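Local structure of hypothetical protein AGR_pAT_315 (Agrobacterium tumefaciens str. C58, 1VQY) at residues B[15-20]-B[105-110]. The protein is of unknown function but belongs to the NIPSNAP family, whose members share the dimeric alpha-beta barrel fold. Residues are numbered along the deposited sequence; the frame is centred on the assembly and turned at random.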
ATOM      1  N   VAL B  15      21.880  -8.583  -6.891  1.00 18.96           N
ATOM      2  CA  VAL B  15      21.889  -7.372  -6.082  1.00 18.76           C
ATOM      3  C   VAL B  15      20.719  -7.396  -5.080  1.00 18.14           C
ATOM      4  O   VAL B  15      19.572  -7.592  -5.459  1.00 18.77           O
ATOM      5  CB  VAL B  15      21.788  -6.119  -6.991  1.00 19.50           C
ATOM      6  CG1 VAL B  15      21.485  -4.854  -6.178  1.00 20.12           C
ATOM      7  CG2 VAL B  15      23.073  -5.950  -7.797  1.00 17.71           C
ATOM      8  N   GLU B  16      21.016  -7.194  -3.802  1.00 17.18           N
ATOM      9  CA  GLU B  16      19.973  -7.070  -2.805  1.00 16.77           C
ATOM     10  C   GLU B  16      19.724  -5.607  -2.471  1.00 16.65           C
ATOM     11  O   GLU B  16      20.645  -4.875  -2.128  1.00 14.90           O
ATOM     12  CB  GLU B  16      20.327  -7.816  -1.528  1.00 16.71           C
ATOM     13  CG  GLU B  16      19.348  -7.507  -0.380  1.00 19.83           C
ATOM     14  CD  GLU B  16      19.662  -8.239   0.900  1.00 16.44           C
ATOM     15  OE1 GLU B  16      20.830  -8.622   1.122  1.00 16.59           O
ATOM     16  OE2 GLU B  16      18.720  -8.440   1.679  1.00 13.28           O
ATOM     17  N   GLU B  17      18.457  -5.206  -2.553  1.00 17.56           N
ATOM     18  CA  GLU B  17      18.008  -3.877  -2.124  1.00 18.15           C
ATOM     19  C   GLU B  17      17.282  -3.983  -0.787  1.00 16.19           C
ATOM     20  O   GLU B  17      16.301  -4.681  -0.692  1.00 15.79           O
ATOM     21  CB  GLU B  17      17.075  -3.268  -3.175  1.00 17.20           C
ATOM     22  CG  GLU B  17      16.715  -1.808  -2.931  1.00 17.89           C
ATOM     23  CD  GLU B  17      16.014  -1.178  -4.142  1.00 19.37           C
ATOM     24  OE1 GLU B  17      15.504  -1.942  -4.986  1.00 15.32           O
ATOM     25  OE2 GLU B  17      15.987   0.072  -4.257  1.00 23.36           O
ATOM     26  N   ARG B  18      17.807  -3.324   0.238  1.00 16.52           N
ATOM     27  CA  ARG B  18      17.139  -3.188   1.527  1.00 17.59           C
ATOM     28  C   ARG B  18      16.646  -1.755   1.735  1.00 18.55           C
ATOM     29  O   ARG B  18      17.323  -0.801   1.409  1.00 19.15           O
ATOM     30  CB  ARG B  18      18.080  -3.609   2.640  1.00 18.02           C
ATOM     31  CG  ARG B  18      18.610  -5.020   2.411  1.00 17.83           C
ATOM     32  CD  ARG B  18      19.679  -5.393   3.389  1.00 16.62           C
ATOM     33  NE  ARG B  18      19.153  -5.484   4.744  1.00 17.64           N
ATOM     34  CZ  ARG B  18      18.510  -6.536   5.260  1.00 19.99           C
ATOM     35  NH1 ARG B  18      18.293  -7.650   4.547  1.00 17.68           N
ATOM     36  NH2 ARG B  18      18.092  -6.474   6.521  1.00 15.47           N
ATOM     37  N   ILE B  19      15.429  -1.625   2.250  1.00 20.49           N
ATOM     38  CA  ILE B  19      14.682  -0.364   2.231  1.00 20.57           C
ATOM     39  C   ILE B  19      14.080  -0.249   3.598  1.00 18.89           C
ATOM     40  O   ILE B  19      13.203  -1.032   3.936  1.00 18.74           O
ATOM     41  CB  ILE B  19      13.560  -0.367   1.139  1.00 19.54           C
ATOM     42  CG1 ILE B  19      14.160  -0.636  -0.238  1.00 22.66           C
ATOM     43  CG2 ILE B  19      12.827   0.963   1.083  1.00 19.06           C
ATOM     44  CD1 ILE B  19      13.147  -1.109  -1.264  1.00 25.31           C
ATOM     45  N   TYR B  20      14.600   0.672   4.407  1.00 18.86           N
ATOM     46  CA  TYR B  20      14.133   0.826   5.779  1.00 20.23           C
ATOM     47  C   TYR B  20      13.430   2.155   5.922  1.00 20.43           C
ATOM     48  O   TYR B  20      13.935   3.157   5.406  1.00 19.89           O
ATOM     49  CB  TYR B  20      15.295   0.818   6.778  1.00 21.55           C
ATOM     50  CG  TYR B  20      16.218  -0.376   6.747  1.00 20.51           C
ATOM     51  CD1 TYR B  20      15.811  -1.606   6.217  1.00 24.82           C
ATOM     52  CD2 TYR B  20      17.477  -0.290   7.308  1.00 23.49           C
ATOM     53  CE1 TYR B  20      16.658  -2.703   6.212  1.00 20.40           C
ATOM     54  CE2 TYR B  20      18.324  -1.377   7.322  1.00 25.73           C
ATOM     55  CZ  TYR B  20      17.907  -2.582   6.763  1.00 21.34           C
ATOM     56  OH  TYR B  20      18.754  -3.650   6.766  1.00 20.72           O
ATOM     57  N   ARG B 105      14.616  -7.073  -1.402  1.00 17.32           N
ATOM     58  CA  ARG B 105      14.293  -7.762  -2.621  1.00 18.57           C
ATOM     59  C   ARG B 105      15.544  -8.101  -3.389  1.00 16.78           C
ATOM     60  O   ARG B 105      16.577  -7.464  -3.207  1.00 16.27           O
ATOM     61  CB  ARG B 105      13.358  -6.921  -3.486  1.00 18.86           C
ATOM     62  CG  ARG B 105      13.817  -5.497  -3.747  1.00 20.11           C
ATOM     63  CD  ARG B 105      12.680  -4.735  -4.375  1.00 21.02           C
ATOM     64  NE  ARG B 105      13.062  -3.414  -4.860  1.00 24.93           N
ATOM     65  CZ  ARG B 105      12.286  -2.337  -4.798  1.00 27.10           C
ATOM     66  NH1 ARG B 105      11.073  -2.411  -4.239  1.00 30.80           N
ATOM     67  NH2 ARG B 105      12.729  -1.173  -5.266  1.00 23.58           N
ATOM     68  N   ILE B 106      15.443  -9.107  -4.245  1.00 15.34           N
ATOM     69  CA  ILE B 106      16.578  -9.531  -5.035  1.00 16.17           C
ATOM     70  C   ILE B 106      16.369  -9.064  -6.473  1.00 17.31           C
ATOM     71  O   ILE B 106      15.353  -9.380  -7.108  1.00 16.00           O
ATOM     72  CB  ILE B 106      16.778 -11.067  -4.965  1.00 17.18           C
ATOM     73  CG1 ILE B 106      17.036 -11.514  -3.504  1.00 16.70           C
ATOM     74  CG2 ILE B 106      17.906 -11.528  -5.907  1.00 16.29           C
ATOM     75  CD1 ILE B 106      18.319 -11.003  -2.848  1.00 16.66           C
ATOM     76  N   LEU B 107      17.352  -8.305  -6.958  1.00 17.36           N
ATOM     77  CA  LEU B 107      17.364  -7.755  -8.297  1.00 16.69           C
ATOM     78  C   LEU B 107      18.412  -8.458  -9.176  1.00 17.62           C
ATOM     79  O   LEU B 107      19.556  -8.688  -8.766  1.00 16.35           O
ATOM     80  CB  LEU B 107      17.673  -6.267  -8.214  1.00 17.26           C
ATOM     81  CG  LEU B 107      16.910  -5.440  -7.175  1.00 19.95           C
ATOM     82  CD1 LEU B 107      17.353  -3.989  -7.191  1.00 19.39           C
ATOM     83  CD2 LEU B 107      15.431  -5.518  -7.413  1.00 23.04           C
ATOM     84  N   LEU B 108      17.999  -8.809 -10.390  1.00 18.38           N
ATOM     85  CA  LEU B 108      18.883  -9.381 -11.386  1.00 17.73           C
ATOM     86  C   LEU B 108      19.212  -8.314 -12.420  1.00 17.08           C
ATOM     87  O   LEU B 108      18.322  -7.855 -13.119  1.00 16.16           O
ATOM     88  CB  LEU B 108      18.196 -10.553 -12.077  1.00 17.94           C
ATOM     89  CG  LEU B 108      17.653 -11.662 -11.168  1.00 24.10           C
ATOM     90  CD1 LEU B 108      17.196 -12.849 -12.010  1.00 23.03           C
ATOM     91  CD2 LEU B 108      18.689 -12.124 -10.114  1.00 23.78           C
ATOM     92  N   PRO B 109      20.493  -7.902 -12.513  1.00 17.19           N
ATOM     93  CA  PRO B 109      20.874  -6.957 -13.573  1.00 17.34           C
ATOM     94  C   PRO B 109      20.596  -7.471 -14.980  1.00 16.05           C
ATOM     95  O   PRO B 109      20.864  -8.634 -15.262  1.00 15.19           O
ATOM     96  CB  PRO B 109      22.395  -6.801 -13.374  1.00 17.27           C
ATOM     97  CG  PRO B 109      22.636  -7.152 -11.948  1.00 16.03           C
ATOM     98  CD  PRO B 109      21.643  -8.243 -11.656  1.00 16.78           C
ATOM     99  N   THR B 110      20.078  -6.616 -15.858  1.00 16.03           N
ATOM    100  CA  THR B 110      19.966  -6.983 -17.274  1.00 16.13           C
ATOM    101  C   THR B 110      21.352  -7.109 -17.904  1.00 15.67           C
ATOM    102  O   THR B 110      22.333  -6.663 -17.345  1.00 14.54           O
ATOM    103  CB  THR B 110      19.135  -5.980 -18.073  1.00 15.53           C
ATOM    104  OG1 THR B 110      19.777  -4.697 -18.065  1.00 15.93           O
ATOM    105  CG2 THR B 110      17.752  -5.851 -17.468  1.00 17.95           C
TER
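E17 and R105 face each other as an antiparallel hydrogen-bonded pair, and their side chains run side by side off the same face of the sheet. Two backbone bonds define the pair: E17 N to R105 O, 163° at the hydrogen, and R105 N to E17 O, more bent at 138°. Two residues along, V15 and L107 repeat the pattern, with L107 N reaching V15 O at 2.8 Å. The R105 side chain can be followed outward atom by atom. A chi1 of 52° sets R105 CG between the backbone N and the carbonyl carbon, 4.0 Å from E17 CB. The chain then extends past CD, which passes E17 OE1, to R105 NE, which donates to that same OE1 at 2.9 Å. NH2 adds a weak bond to OE1, while I19 CD1 sits over the centre of one guanidinium face, 3.8 Å from R105 CZ. Carboxylate and guanidinium planes stand nearly perpendicular, so this is a salt bridge forked onto one oxygen, not a coplanar two-oxygen pairing. L107 CD1 packs 3.5 Å from E17 OE1. The pairing joins strand 14-22 to strand 99-109, an edge strand of the chain's own sheet, which a second subunit continues. E17 OE2 lies close to E17 OE2 of that subunit and forms a long, weak ion pair with its R105 NH2; the buried arginines probably offset this clustered negative charge at the interface.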